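Local atomic coordinates of phosphoenolpyruvate-protein phosphotransferase (Coxiella burnetii, PDB entry 3TRC), a protein that probably transfers the phosphoryl group of phosphoenolpyruvate to a histidine of an acceptor protein, and is represented here by its GAF domain. Residues A[8-13]-A[145-150]; A[92-97]-A[135-140]; A[118-123]-A[154-159]. All coordinates share one frame; numbering follows the deposited sequence.

Contact 1 (A[8-13]-A[145-150]); sequences KILRQI and EAFCVT
F147 reaches out from helix 142-164 and brings its ring against L10 and I9 of helix 3-19. Its CG is anti to the backbone N (chi1 168°), which carries the ring away from its own helix and into the gap between the two. That gap is wide, the short segments' axes coming no closer than 10.7 Å, and a large aromatic side chain suits it because its length spans much of the space, with L10 and T150 meeting beside it. The branch point of L10 sits by the near side of the ring, CG lying 3.4 Å from F147 CD1, and the two side chains slide past each other in opposite directions. Farther along the ring, I9 crosses F147 at about a right angle and sets its CG2 methyl 3.5 Å from F147 CZ. This methyl comes to the ring obliquely, as L10 does.

One turn beyond F147, T150 meets the CD1 methyl of L10, with T150 CG2 3.8 Å from it, while L10 CD2 faces F147. Threonine fits a buried helix position here because its hydroxyl is spent within its own helix: OG1 donates to A146 O at 2.7 Å, while the amide of T150 reaches that oxygen from the opposite face of the carbonyl plane. The methyl can then serve the apolar side.

The segments run nearly parallel, at 21°. Helix 23-37 lines the same gap, with L34 against F147 and L29 against I13; L10 also packs on L10 of the second subunit. On the far side of helix 142-164, C148 and V149 rest on strand 114-122 of the antiparallel sheet.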
# COMPACT_ATOMS: atom_id res chain seq x y z
N LYS A 8 2.45 1.22 10.60
CA LYS A 8 3.26 0.01 10.70
C LYS A 8 2.45 -1.26 10.42
O LYS A 8 2.99 -2.25 9.92
CB LYS A 8 3.92 -0.08 12.08
CG LYS A 8 4.87 1.06 12.36
CD LYS A 8 5.49 0.90 13.72
CE LYS A 8 6.46 2.03 14.02
NZ LYS A 8 6.70 2.14 15.49
N ILE A 9 1.16 -1.23 10.74
CA ILE A 9 0.28 -2.33 10.41
C ILE A 9 0.17 -2.44 8.90
O ILE A 9 0.24 -3.53 8.34
CB ILE A 9 -1.12 -2.14 11.00
CG1 ILE A 9 -1.06 -2.19 12.52
CG2 ILE A 9 -2.10 -3.19 10.45
CD1 ILE A 9 -2.27 -1.63 13.21
N LEU A 10 0.01 -1.29 8.25
CA LEU A 10 -0.04 -1.22 6.80
C LEU A 10 1.23 -1.82 6.23
O LEU A 10 1.20 -2.58 5.27
CB LEU A 10 -0.17 0.23 6.34
CG LEU A 10 -1.49 0.68 5.74
CD1 LEU A 10 -1.29 2.00 5.02
CD2 LEU A 10 -2.03 -0.38 4.78
N ARG A 11 2.35 -1.48 6.84
CA ARG A 11 3.64 -1.98 6.40
C ARG A 11 3.65 -3.51 6.41
O ARG A 11 4.02 -4.14 5.42
CB ARG A 11 4.75 -1.43 7.29
CG ARG A 11 6.16 -1.66 6.79
CD ARG A 11 7.16 -1.25 7.86
NE ARG A 11 6.95 -1.98 9.11
CZ ARG A 11 7.32 -1.55 10.31
NH1 ARG A 11 7.93 -0.37 10.43
NH2 ARG A 11 7.09 -2.29 11.39
N GLN A 12 3.23 -4.10 7.52
CA GLN A 12 3.24 -5.55 7.69
C GLN A 12 2.22 -6.26 6.78
O GLN A 12 2.54 -7.29 6.19
CB GLN A 12 3.00 -5.93 9.15
CG GLN A 12 2.73 -7.41 9.40
CD GLN A 12 3.98 -8.28 9.28
OE1 GLN A 12 5.11 -7.78 9.27
NE2 GLN A 12 3.78 -9.59 9.18
N ILE A 13 1.01 -5.71 6.68
CA ILE A 13 -0.02 -6.35 5.88
C ILE A 13 0.21 -6.19 4.38
O ILE A 13 -0.11 -7.09 3.60
CB ILE A 13 -1.44 -5.86 6.25
CG1 ILE A 13 -2.49 -6.72 5.57
CG2 ILE A 13 -1.63 -4.40 5.86
CD1 ILE A 13 -3.89 -6.48 6.08
N GLU A 145 -10.10 4.67 9.34
CA GLU A 145 -10.71 4.77 8.02
C GLU A 145 -9.63 4.93 6.95
O GLU A 145 -9.66 4.26 5.93
CB GLU A 145 -11.73 5.90 7.96
CG GLU A 145 -12.44 5.98 6.62
CD GLU A 145 -13.53 7.03 6.57
OE1 GLU A 145 -14.13 7.33 7.62
OE2 GLU A 145 -13.79 7.55 5.46
N ALA A 146 -8.66 5.82 7.19
CA ALA A 146 -7.58 6.04 6.23
C ALA A 146 -6.79 4.76 5.97
O ALA A 146 -6.44 4.44 4.83
CB ALA A 146 -6.65 7.15 6.73
N PHE A 147 -6.52 4.02 7.03
CA PHE A 147 -5.86 2.73 6.92
C PHE A 147 -6.65 1.77 6.04
O PHE A 147 -6.11 1.17 5.11
CB PHE A 147 -5.69 2.12 8.31
CG PHE A 147 -5.27 0.69 8.30
CD1 PHE A 147 -3.95 0.34 8.08
CD2 PHE A 147 -6.20 -0.31 8.50
CE1 PHE A 147 -3.57 -0.98 8.07
CE2 PHE A 147 -5.82 -1.62 8.49
CZ PHE A 147 -4.51 -1.96 8.27
N CYS A 148 -7.93 1.63 6.34
CA CYS A 148 -8.78 0.70 5.60
C CYS A 148 -8.98 1.11 4.14
O CYS A 148 -9.04 0.26 3.25
CB CYS A 148 -10.13 0.54 6.32
SG CYS A 148 -10.09 -0.37 7.87
N VAL A 149 -9.09 2.41 3.89
CA VAL A 149 -9.25 2.92 2.53
C VAL A 149 -7.98 2.66 1.73
O VAL A 149 -8.03 2.17 0.60
CB VAL A 149 -9.61 4.41 2.52
CG1 VAL A 149 -9.42 5.00 1.12
CG2 VAL A 149 -11.03 4.61 3.00
N THR A 150 -6.84 2.98 2.32
CA THR A 150 -5.56 2.76 1.66
C THR A 150 -5.39 1.29 1.34
O THR A 150 -4.93 0.92 0.25
CB THR A 150 -4.39 3.27 2.55
OG1 THR A 150 -4.59 4.66 2.82
CG2 THR A 150 -3.07 3.10 1.83

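Contact 2 (A[92-97]-A[135-140]); sequences LADAPL and LESHHF
Two surface loops of the GAF domain meet here, one following strand 90-92 and the other strand 125-134, and backbone atoms do most of the touching. A93 and H139 mark the closest approach, their CA atoms 3.9 Å apart. A93, with only a methyl, fits so short a distance, placing CB 3.5 Å from H139 N. The carbonyls of the first loop face alpha hydrogens of the second. A93 O lies 3.1 Å from S137 CA, though the C-H is bent well away from a straight approach, with 124° at the hydrogen. L92 O meets H139 CA at 3.5 Å and is better aligned, at 148°. S137 is the centre of an inverse gamma turn, a tight bend at the point where its CA meets A93 O.

Farther out, the polar side chains are joined through solvent. D94 OD2 and S137 OG stand 3.8 Å apart, too far for a direct bond, and one water spans them: it donates to D94 OD2 at 3.2 Å and lies 2.5 Å from S137 OG, a short separation to be read with caution. Short polar side chains suit this solvent-accessible side, where a water can be shared. The other carboxylate oxygen, D94 OD1, is hydrogen-bonded to H113, which ties this loop to the residues leading into strand 114-122.

H139 turns its imidazole away, leaving CB to pack 3.8 Å from L92 C. Backbone bonds from L92 to F115 and from E136 to G114 tie both loops to strand 114-122, which lies between strands 90-92 and 125-134 in the antiparallel sheet of the GAF fold.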
# COMPACT_ATOMS: atom_id res chain seq x y z
N LEU A 92 -20.26 4.43 10.65
CA LEU A 92 -21.36 4.65 11.60
C LEU A 92 -21.05 4.07 12.97
O LEU A 92 -20.33 3.08 13.09
CB LEU A 92 -22.64 4.01 11.06
CG LEU A 92 -23.04 4.39 9.64
CD1 LEU A 92 -24.12 3.46 9.10
CD2 LEU A 92 -23.48 5.84 9.59
N ALA A 93 -21.63 4.67 14.01
CA ALA A 93 -21.50 4.15 15.36
C ALA A 93 -22.53 3.06 15.67
O ALA A 93 -22.28 2.18 16.49
CB ALA A 93 -21.61 5.28 16.37
N ASP A 94 -23.68 3.12 15.01
CA ASP A 94 -24.73 2.14 15.25
C ASP A 94 -25.49 1.80 13.97
O ASP A 94 -26.56 2.34 13.70
CB ASP A 94 -25.70 2.66 16.32
CG ASP A 94 -26.36 1.55 17.12
OD1 ASP A 94 -26.40 0.40 16.64
OD2 ASP A 94 -26.84 1.84 18.23
N ALA A 95 -24.92 0.88 13.19
CA ALA A 95 -25.46 0.52 11.88
C ALA A 95 -26.94 0.12 11.89
O ALA A 95 -27.68 0.53 11.00
CB ALA A 95 -24.62 -0.59 11.23
N PRO A 96 -27.37 -0.69 12.87
CA PRO A 96 -28.78 -1.12 12.87
C PRO A 96 -29.77 0.04 12.92
O PRO A 96 -30.93 -0.16 12.55
CB PRO A 96 -28.88 -1.98 14.13
CG PRO A 96 -27.50 -2.54 14.29
CD PRO A 96 -26.59 -1.39 13.91
N LEU A 97 -29.34 1.21 13.36
CA LEU A 97 -30.24 2.37 13.42
C LEU A 97 -30.34 3.10 12.08
O LEU A 97 -31.21 3.95 11.91
CB LEU A 97 -29.81 3.34 14.52
CG LEU A 97 -29.67 2.74 15.92
CD1 LEU A 97 -29.36 3.83 16.94
CD2 LEU A 97 -30.93 1.98 16.31
N LEU A 135 -18.54 -4.66 18.09
CA LEU A 135 -19.62 -4.74 19.06
C LEU A 135 -19.91 -3.39 19.71
O LEU A 135 -21.07 -3.08 20.00
CB LEU A 135 -19.27 -5.78 20.13
CG LEU A 135 -19.09 -7.21 19.62
CD1 LEU A 135 -18.35 -8.06 20.65
CD2 LEU A 135 -20.43 -7.83 19.25
N GLU A 136 -18.87 -2.58 19.93
CA GLU A 136 -19.06 -1.28 20.54
C GLU A 136 -19.83 -0.39 19.59
O GLU A 136 -19.68 -0.49 18.37
CB GLU A 136 -17.71 -0.62 20.85
CG GLU A 136 -16.88 -1.34 21.90
CD GLU A 136 -17.24 -0.93 23.32
OE1 GLU A 136 -17.89 0.12 23.49
OE2 GLU A 136 -16.88 -1.67 24.26
N SER A 137 -20.68 0.48 20.14
CA SER A 137 -21.39 1.45 19.32
C SER A 137 -20.52 2.68 19.10
O SER A 137 -20.85 3.79 19.52
CB SER A 137 -22.73 1.83 19.97
OG SER A 137 -23.62 0.72 20.00
N HIS A 138 -19.39 2.46 18.44
CA HIS A 138 -18.43 3.52 18.14
C HIS A 138 -18.19 3.53 16.65
O HIS A 138 -18.03 2.47 16.05
CB HIS A 138 -17.08 3.22 18.80
CG HIS A 138 -17.10 3.29 20.29
ND1 HIS A 138 -15.98 3.04 21.06
CD2 HIS A 138 -18.09 3.58 21.16
CE1 HIS A 138 -16.29 3.17 22.33
NE2 HIS A 138 -17.57 3.50 22.42
N HIS A 139 -18.13 4.70 16.05
CA HIS A 139 -17.66 4.75 14.68
C HIS A 139 -16.15 4.50 14.66
O HIS A 139 -15.52 4.35 15.71
CB HIS A 139 -18.02 6.08 14.01
CG HIS A 139 -17.24 7.25 14.53
ND1 HIS A 139 -17.64 7.98 15.62
CD2 HIS A 139 -16.10 7.81 14.09
CE1 HIS A 139 -16.77 8.95 15.83
NE2 HIS A 139 -15.83 8.87 14.92
N PHE A 140 -15.59 4.42 13.46
CA PHE A 140 -14.16 4.18 13.32
C PHE A 140 -13.40 5.50 13.18
O PHE A 140 -13.82 6.39 12.43
CB PHE A 140 -13.89 3.24 12.14
CG PHE A 140 -14.33 1.82 12.40
CD1 PHE A 140 -13.41 0.85 12.76
CD2 PHE A 140 -15.67 1.47 12.32
CE1 PHE A 140 -13.81 -0.45 13.02
CE2 PHE A 140 -16.08 0.18 12.57
CZ PHE A 140 -15.15 -0.78 12.92
O HOH W 1 -25.93 0.63 21.01

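Contact 3 (A[118-123]-A[154-159]); sequences IPIIEQ and HLAAEI
I120 and A156 form the tight part of this contact, where strand 114-122 presses on helix 142-164. With CG1 of I120 beside the backbone N (chi1 -59°), its CG2 methyl lies anti to that N and meets the helix backbone, 3.5 Å from A156 CA, closer than carbons usually pack. The methyl of A156 points back at the strand, lying 3.6 Å from I120 CG2 and 3.3 Å from I121 O. Alanine suits this position because its short side chain lets the strand come down almost onto the helix: the axes of the short segments pass within 6.9 Å. Around this centre the fit eases. I120 CG2 also touches L155 CB at 4.4 Å and I159 CD1 at 4.2 Å, two larger side chains that flank A156 and continue the apolar surface toward helix 23-37.

The segments cross at -52°, with the helix lying over one face of the antiparallel sheet, as is usual in GAF domains, where helices cover the sheet on the side away from the ligand pocket of related proteins. Strand alternation sorts the residues: I120 and E122 direct their CB atoms to the helix, whereas I121 points away and packs on L126 of strand 125-134.

Toward the strand's end a charged side chain takes over and the fit is looser. The side chain of E122 bends at chi2 (72°) and curls alongside the helix, bringing OE1 within 3.6 Å of A157 N without a hydrogen bond. Its CB lies 4.1 Å from A156 CB, so the aliphatic root still packs while the carboxylate skirts A157, another small residue. Here E122 and A157 are partly exposed, and N18 of the second subunit packs against both.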
# COMPACT_ATOMS: atom_id res chain seq x y z
N ILE A 118 -16.43 0.06 3.06
CA ILE A 118 -15.50 0.71 2.14
C ILE A 118 -15.59 0.11 0.74
O ILE A 118 -15.45 -1.10 0.56
CB ILE A 118 -14.06 0.58 2.68
CG1 ILE A 118 -13.95 1.32 4.01
CG2 ILE A 118 -13.05 1.10 1.68
CD1 ILE A 118 -12.56 1.40 4.52
N PRO A 119 -15.82 0.96 -0.26
CA PRO A 119 -15.90 0.44 -1.62
C PRO A 119 -14.52 0.06 -2.13
O PRO A 119 -13.54 0.75 -1.87
CB PRO A 119 -16.46 1.62 -2.42
CG PRO A 119 -16.00 2.82 -1.66
CD PRO A 119 -15.99 2.42 -0.21
N ILE A 120 -14.45 -1.08 -2.82
CA ILE A 120 -13.20 -1.52 -3.41
C ILE A 120 -13.28 -1.20 -4.89
O ILE A 120 -14.03 -1.83 -5.63
CB ILE A 120 -12.98 -3.03 -3.20
CG1 ILE A 120 -12.94 -3.35 -1.70
CG2 ILE A 120 -11.69 -3.48 -3.89
CD1 ILE A 120 -12.83 -4.84 -1.37
N ILE A 121 -12.52 -0.19 -5.30
CA ILE A 121 -12.65 0.39 -6.63
C ILE A 121 -11.32 0.39 -7.36
O ILE A 121 -10.30 0.84 -6.83
CB ILE A 121 -13.16 1.85 -6.54
CG1 ILE A 121 -14.48 1.92 -5.76
CG2 ILE A 121 -13.31 2.46 -7.94
CD1 ILE A 121 -14.91 3.32 -5.39
N GLU A 122 -11.33 -0.15 -8.57
CA GLU A 122 -10.15 -0.17 -9.41
C GLU A 122 -10.37 0.79 -10.57
O GLU A 122 -11.20 0.54 -11.43
CB GLU A 122 -9.88 -1.57 -9.94
CG GLU A 122 -8.81 -1.64 -11.02
CD GLU A 122 -7.42 -1.42 -10.48
OE1 GLU A 122 -7.25 -1.36 -9.24
OE2 GLU A 122 -6.48 -1.29 -11.30
N GLN A 123 -9.63 1.90 -10.56
CA GLN A 123 -9.75 2.91 -11.60
C GLN A 123 -11.20 3.23 -11.96
O GLN A 123 -11.57 3.22 -13.14
CB GLN A 123 -8.98 2.48 -12.85
CG GLN A 123 -7.48 2.43 -12.66
CD GLN A 123 -6.74 2.23 -13.97
OE1 GLN A 123 -5.73 2.87 -14.22
NE2 GLN A 123 -7.25 1.33 -14.80
N HIS A 154 -5.22 -1.48 -2.44
CA HIS A 154 -4.38 -2.65 -2.67
C HIS A 154 -5.26 -3.84 -3.05
O HIS A 154 -4.97 -4.56 -4.00
CB HIS A 154 -3.57 -2.95 -1.40
CG HIS A 154 -2.36 -3.79 -1.62
ND1 HIS A 154 -2.03 -4.34 -2.84
CD2 HIS A 154 -1.38 -4.18 -0.76
CE1 HIS A 154 -0.91 -5.03 -2.73
NE2 HIS A 154 -0.50 -4.95 -1.47
N LEU A 155 -6.33 -4.04 -2.29
CA LEU A 155 -7.26 -5.13 -2.57
C LEU A 155 -7.87 -5.03 -3.96
O LEU A 155 -8.05 -6.03 -4.65
CB LEU A 155 -8.37 -5.17 -1.51
CG LEU A 155 -7.86 -5.37 -0.08
CD1 LEU A 155 -9.01 -5.36 0.90
CD2 LEU A 155 -7.07 -6.66 0.03
N ALA A 156 -8.19 -3.81 -4.39
CA ALA A 156 -8.73 -3.59 -5.72
C ALA A 156 -7.76 -4.07 -6.79
O ALA A 156 -8.14 -4.74 -7.75
CB ALA A 156 -9.07 -2.12 -5.94
N ALA A 157 -6.48 -3.74 -6.62
CA ALA A 157 -5.46 -4.14 -7.57
C ALA A 157 -5.32 -5.66 -7.60
O ALA A 157 -5.18 -6.26 -8.66
CB ALA A 157 -4.12 -3.50 -7.24
N GLU A 158 -5.36 -6.28 -6.43
CA GLU A 158 -5.24 -7.73 -6.34
C GLU A 158 -6.42 -8.44 -7.01
O GLU A 158 -6.24 -9.42 -7.73
CB GLU A 158 -5.08 -8.16 -4.88
CG GLU A 158 -3.83 -7.57 -4.22
CD GLU A 158 -2.54 -8.10 -4.83
OE1 GLU A 158 -2.43 -9.33 -4.99
OE2 GLU A 158 -1.65 -7.29 -5.18
N ILE A 159 -7.63 -7.94 -6.79
CA ILE A 159 -8.80 -8.49 -7.45
C ILE A 159 -8.75 -8.29 -8.96
O ILE A 159 -9.05 -9.20 -9.74
CB ILE A 159 -10.09 -7.89 -6.86
CG1 ILE A 159 -10.18 -8.23 -5.37
CG2 ILE A 159 -11.32 -8.38 -7.64
CD1 ILE A 159 -11.35 -7.57 -4.64

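Overall arrangement
Helix 142-164 joins contacts 1 and 3: the former binds helix 3-19 to it, the latter seats it on the sheet. Their centres are 14 Å apart, and they touch directly where C148 and V149 meet I118 CD1. Both also border the second subunit, whereas contact 2 has no neighbour from the other chain. Contact 2 lies 21 Å from contact 1 and 24 Å from contact 3, centre to centre, yet its 135-140 loop leads into the same helix and its 92-97 loop precedes strand 114-122. The bound sodium ion, at Y55, G76, G81 and E85, is about 11 Å from the side chain of I121 in contact 3.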